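Beta subunit of photoactivated adenylyl cyclase (Beggiatoa sp. PS, PDB 5M2A) probably makes cyclic AMP from ATP in response to blue light, coupling a flavin-binding BLUF photoreceptor domain to an adenylyl cyclase catalytic domain. Local coordinates at residues 152-157 against 209-214. Numbering follows the deposited sequence.
Sequences VEKIIF and SFTKEQ
Glu153 reaches across to Lys212, just past the end of strand 205-211, whose chain, extended beyond CG, brings NZ to 3.1 Å from Glu153 OE1. This salt bridge uses the syn side of the carboxylate, with NZ 29° out of its plane. Waters modelled between Glu153 and Lys212 lie too close to the glutamate oxygens, so bridging through them is doubtful. Long charged chains suit this solvent-accessible place where the two backbones splay apart, since their ends can meet across that gap. In Lys154 the bend at the second torsion (chi2 -72°) brings CD to 3.4 Å from Phe210 O, while NZ shares a water with Ser209 OG. Ile155 and Phe210 form the hydrogen-bonded antiparallel pair: Ile155 N donates to Phe210 O at 2.9 Å, and Phe210 N returns a bond of 2.8 Å to Ile155 O. Branched and aromatic, the two side chains share one apolar face, their CB atoms 4.1 Å apart, and Ile155 CD1 lies 3.8 Å from Thr211 O. Ile156 faces the other way, its CD1 touching the CB of Ser209, a residue small enough to sit beside it. Phe157 lies on the same side of the sheet as Phe210; the side chains run side by side, and Phe157 CB meets the edge of the Phe210 ring, 4.1 Å from Phe210 CE1. In the nucleotide cyclase domain, strand 150-161 lies between strands 205-211 and 247-258. Both phenylalanines pack beneath helix 215-235, against Thr221, whereas Ile156 meets Ala275 and Ala279 of helix 274-285 on the opposite face.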
ATOM      1  N   VAL A 152     -10.204 -13.764 -11.203  1.00 23.55           N
ATOM      2  CA  VAL A 152      -9.487 -14.919 -10.687  1.00 22.41           C
ATOM      3  C   VAL A 152     -10.312 -15.534  -9.565  1.00 23.65           C
ATOM      4  O   VAL A 152     -11.163 -14.883  -8.956  1.00 24.38           O
ATOM      5  CB  VAL A 152      -8.069 -14.551 -10.196  1.00 26.42           C
ATOM      6  CG1 VAL A 152      -7.173 -14.192 -11.380  1.00 31.99           C
ATOM      7  CG2 VAL A 152      -8.129 -13.403  -9.218  1.00 31.21           C
ATOM      8  N   GLU A 153     -10.068 -16.817  -9.311  1.00 19.73           N
ATOM      9  CA  GLU A 153     -10.696 -17.519  -8.195  1.00 24.28           C
ATOM     10  C   GLU A 153      -9.782 -17.409  -6.976  1.00 20.61           C
ATOM     11  O   GLU A 153      -8.637 -17.864  -7.019  1.00 21.37           O
ATOM     12  CB  GLU A 153     -10.939 -18.983  -8.566  1.00 30.95           C
ATOM     13  CG  GLU A 153     -11.958 -19.165  -9.675  1.00 32.33           C
ATOM     14  CD  GLU A 153     -11.775 -20.458 -10.468  1.00 38.79           C
ATOM     15  OE1 GLU A 153     -10.620 -20.895 -10.666  1.00 41.96           O
ATOM     16  OE2 GLU A 153     -12.793 -21.038 -10.901  1.00 41.63           O
ATOM     17  N   LYS A 154     -10.273 -16.800  -5.896  1.00 16.78           N
ATOM     18  CA  LYS A 154      -9.439 -16.584  -4.725  1.00 18.94           C
ATOM     19  C   LYS A 154     -10.201 -16.918  -3.453  1.00 16.43           C
ATOM     20  O   LYS A 154     -11.415 -16.706  -3.355  1.00 18.27           O
ATOM     21  CB  LYS A 154      -8.963 -15.120  -4.600  1.00 21.81           C
ATOM     22  CG  LYS A 154      -7.991 -14.648  -5.666  1.00 24.66           C
ATOM     23  CD  LYS A 154      -6.627 -15.279  -5.483  1.00 26.36           C
ATOM     24  CE  LYS A 154      -5.534 -14.470  -6.177  1.00 32.16           C
ATOM     25  NZ  LYS A 154      -4.251 -15.226  -6.182  1.00 27.97           N
ATOM     26  N   ILE A 155      -9.454 -17.403  -2.471  1.00 16.36           N
ATOM     27  CA  ILE A 155      -9.911 -17.436  -1.089  1.00 15.82           C
ATOM     28  C   ILE A 155      -9.508 -16.110  -0.478  1.00 16.88           C
ATOM     29  O   ILE A 155      -8.332 -15.732  -0.528  1.00 19.45           O
ATOM     30  CB  ILE A 155      -9.296 -18.611  -0.312  1.00 17.49           C
ATOM     31  CG1 ILE A 155      -9.788 -19.934  -0.908  1.00 22.40           C
ATOM     32  CG2 ILE A 155      -9.639 -18.502   1.193  1.00 22.86           C
ATOM     33  CD1 ILE A 155      -9.136 -21.185  -0.308  1.00 22.90           C
ATOM     34  N   ILE A 156     -10.475 -15.393   0.075  1.00 15.54           N
ATOM     35  CA  ILE A 156     -10.213 -14.117   0.722  1.00 18.62           C
ATOM     36  C   ILE A 156     -10.161 -14.361   2.221  1.00 20.97           C
ATOM     37  O   ILE A 156     -11.026 -15.040   2.779  1.00 15.93           O
ATOM     38  CB  ILE A 156     -11.286 -13.074   0.356  1.00 21.49           C
ATOM     39  CG1 ILE A 156     -11.375 -12.933  -1.165  1.00 18.61           C
ATOM     40  CG2 ILE A 156     -10.953 -11.723   0.975  1.00 19.39           C
ATOM     41  CD1 ILE A 156     -10.118 -12.319  -1.797  1.00 22.62           C
ATOM     42  N   PHE A 157      -9.150 -13.788   2.864  1.00 19.24           N
ATOM     43  CA  PHE A 157      -8.881 -13.949   4.284  1.00 15.73           C
ATOM     44  C   PHE A 157      -9.054 -12.587   4.951  1.00 14.56           C
ATOM     45  O   PHE A 157      -8.523 -11.590   4.466  1.00 17.20           O
ATOM     46  CB  PHE A 157      -7.448 -14.512   4.440  1.00 13.18           C
ATOM     47  CG  PHE A 157      -6.888 -14.480   5.850  1.00 18.96           C
ATOM     48  CD1 PHE A 157      -6.492 -13.287   6.443  1.00 16.73           C
ATOM     49  CD2 PHE A 157      -6.656 -15.673   6.532  1.00 16.91           C
ATOM     50  CE1 PHE A 157      -5.944 -13.266   7.729  1.00 22.31           C
ATOM     51  CE2 PHE A 157      -6.096 -15.659   7.828  1.00 16.13           C
ATOM     52  CZ  PHE A 157      -5.743 -14.460   8.420  1.00 17.94           C
ATOM     53  N   SER A 209      -5.133 -13.003   0.443  1.00 14.01           N
ATOM     54  CA  SER A 209      -5.791 -13.963  -0.424  1.00 19.03           C
ATOM     55  C   SER A 209      -4.922 -15.201  -0.584  1.00 21.74           C
ATOM     56  O   SER A 209      -3.703 -15.174  -0.377  1.00 18.66           O
ATOM     57  CB  SER A 209      -6.094 -13.371  -1.805  1.00 18.61           C
ATOM     58  OG  SER A 209      -4.897 -13.023  -2.461  1.00 20.83           O
ATOM     59  N   PHE A 210      -5.592 -16.292  -0.944  1.00 16.75           N
ATOM     60  CA  PHE A 210      -4.979 -17.563  -1.287  1.00 15.88           C
ATOM     61  C   PHE A 210      -5.582 -18.029  -2.608  1.00 18.50           C
ATOM     62  O   PHE A 210      -6.658 -17.580  -3.009  1.00 18.84           O
ATOM     63  CB  PHE A 210      -5.236 -18.612  -0.190  1.00 17.26           C
ATOM     64  CG  PHE A 210      -4.571 -18.306   1.138  1.00 14.59           C
ATOM     65  CD1 PHE A 210      -5.171 -17.463   2.057  1.00 18.54           C
ATOM     66  CD2 PHE A 210      -3.377 -18.924   1.474  1.00 13.65           C
ATOM     67  CE1 PHE A 210      -4.553 -17.208   3.282  1.00 18.88           C
ATOM     68  CE2 PHE A 210      -2.767 -18.695   2.700  1.00 17.55           C
ATOM     69  CZ  PHE A 210      -3.353 -17.843   3.606  1.00 16.93           C
ATOM     70  N   THR A 211      -4.891 -18.937  -3.289  1.00 16.70           N
ATOM     71  CA  THR A 211      -5.468 -19.486  -4.506  1.00 20.33           C
ATOM     72  C   THR A 211      -6.460 -20.596  -4.183  1.00 20.81           C
ATOM     73  O   THR A 211      -6.547 -21.081  -3.058  1.00 20.94           O
ATOM     74  CB  THR A 211      -4.381 -20.039  -5.421  1.00 23.63           C
ATOM     75  OG1 THR A 211      -3.819 -21.197  -4.800  1.00 22.21           O
ATOM     76  CG2 THR A 211      -3.303 -19.010  -5.636  1.00 25.76           C
ATOM     77  N   LYS A 212      -7.179 -21.057  -5.214  1.00 24.04           N
ATOM     78  CA  LYS A 212      -8.118 -22.141  -4.959  1.00 20.83           C
ATOM     79  C   LYS A 212      -7.402 -23.443  -4.628  1.00 19.50           C
ATOM     80  O   LYS A 212      -8.015 -24.344  -4.050  1.00 26.98           O
ATOM     81  CB  LYS A 212      -9.059 -22.336  -6.154  1.00 26.96           C
ATOM     82  CG  LYS A 212      -8.433 -22.949  -7.385  1.00 29.79           C
ATOM     83  CD  LYS A 212      -9.516 -23.158  -8.453  1.00 31.43           C
ATOM     84  CE  LYS A 212      -8.936 -23.740  -9.733  1.00 42.79           C
ATOM     85  NZ  LYS A 212      -9.993 -23.957 -10.765  1.00 47.37           N
ATOM     86  N   GLU A 213      -6.121 -23.553  -4.955  1.00 20.96           N
ATOM     87  CA  GLU A 213      -5.341 -24.725  -4.586  1.00 22.11           C
ATOM     88  C   GLU A 213      -4.820 -24.657  -3.153  1.00 23.29           C
ATOM     89  O   GLU A 213      -4.155 -25.596  -2.713  1.00 23.88           O
ATOM     90  CB  GLU A 213      -4.164 -24.902  -5.550  1.00 32.26           C
ATOM     91  CG  GLU A 213      -4.561 -25.364  -6.952  1.00 38.48           C
ATOM     92  CD  GLU A 213      -5.120 -24.236  -7.804  1.00 47.06           C
ATOM     93  OE1 GLU A 213      -4.900 -23.058  -7.445  1.00 45.32           O
ATOM     94  OE2 GLU A 213      -5.779 -24.528  -8.834  1.00 47.42           O
ATOM     95  N   GLN A 214      -5.120 -23.584  -2.422  1.00 20.34           N
ATOM     96  CA  GLN A 214      -4.555 -23.324  -1.100  1.00 21.97           C
ATOM     97  C   GLN A 214      -5.613 -23.335   0.002  1.00 21.84           C
ATOM     98  O   GLN A 214      -5.442 -22.692   1.041  1.00 21.85           O
ATOM     99  CB  GLN A 214      -3.797 -21.994  -1.107  1.00 18.31           C
ATOM    100  CG  GLN A 214      -2.459 -22.083  -1.836  1.00 18.91           C
ATOM    101  CD  GLN A 214      -1.782 -20.740  -2.037  1.00 21.14           C
ATOM    102  OE1 GLN A 214      -2.422 -19.694  -2.024  1.00 21.51           O
ATOM    103  NE2 GLN A 214      -0.471 -20.771  -2.246  1.00 27.78           N
TER
HETATM  104  O   HOH W   1      -6.962 -19.549  -7.602  1.00 34.44           O
HETATM  105  O   HOH W   2     -12.750 -23.363 -11.554  1.00 57.75           O
HETATM  106  O   HOH W   3      -3.308 -15.152  -3.718  1.00 24.10           O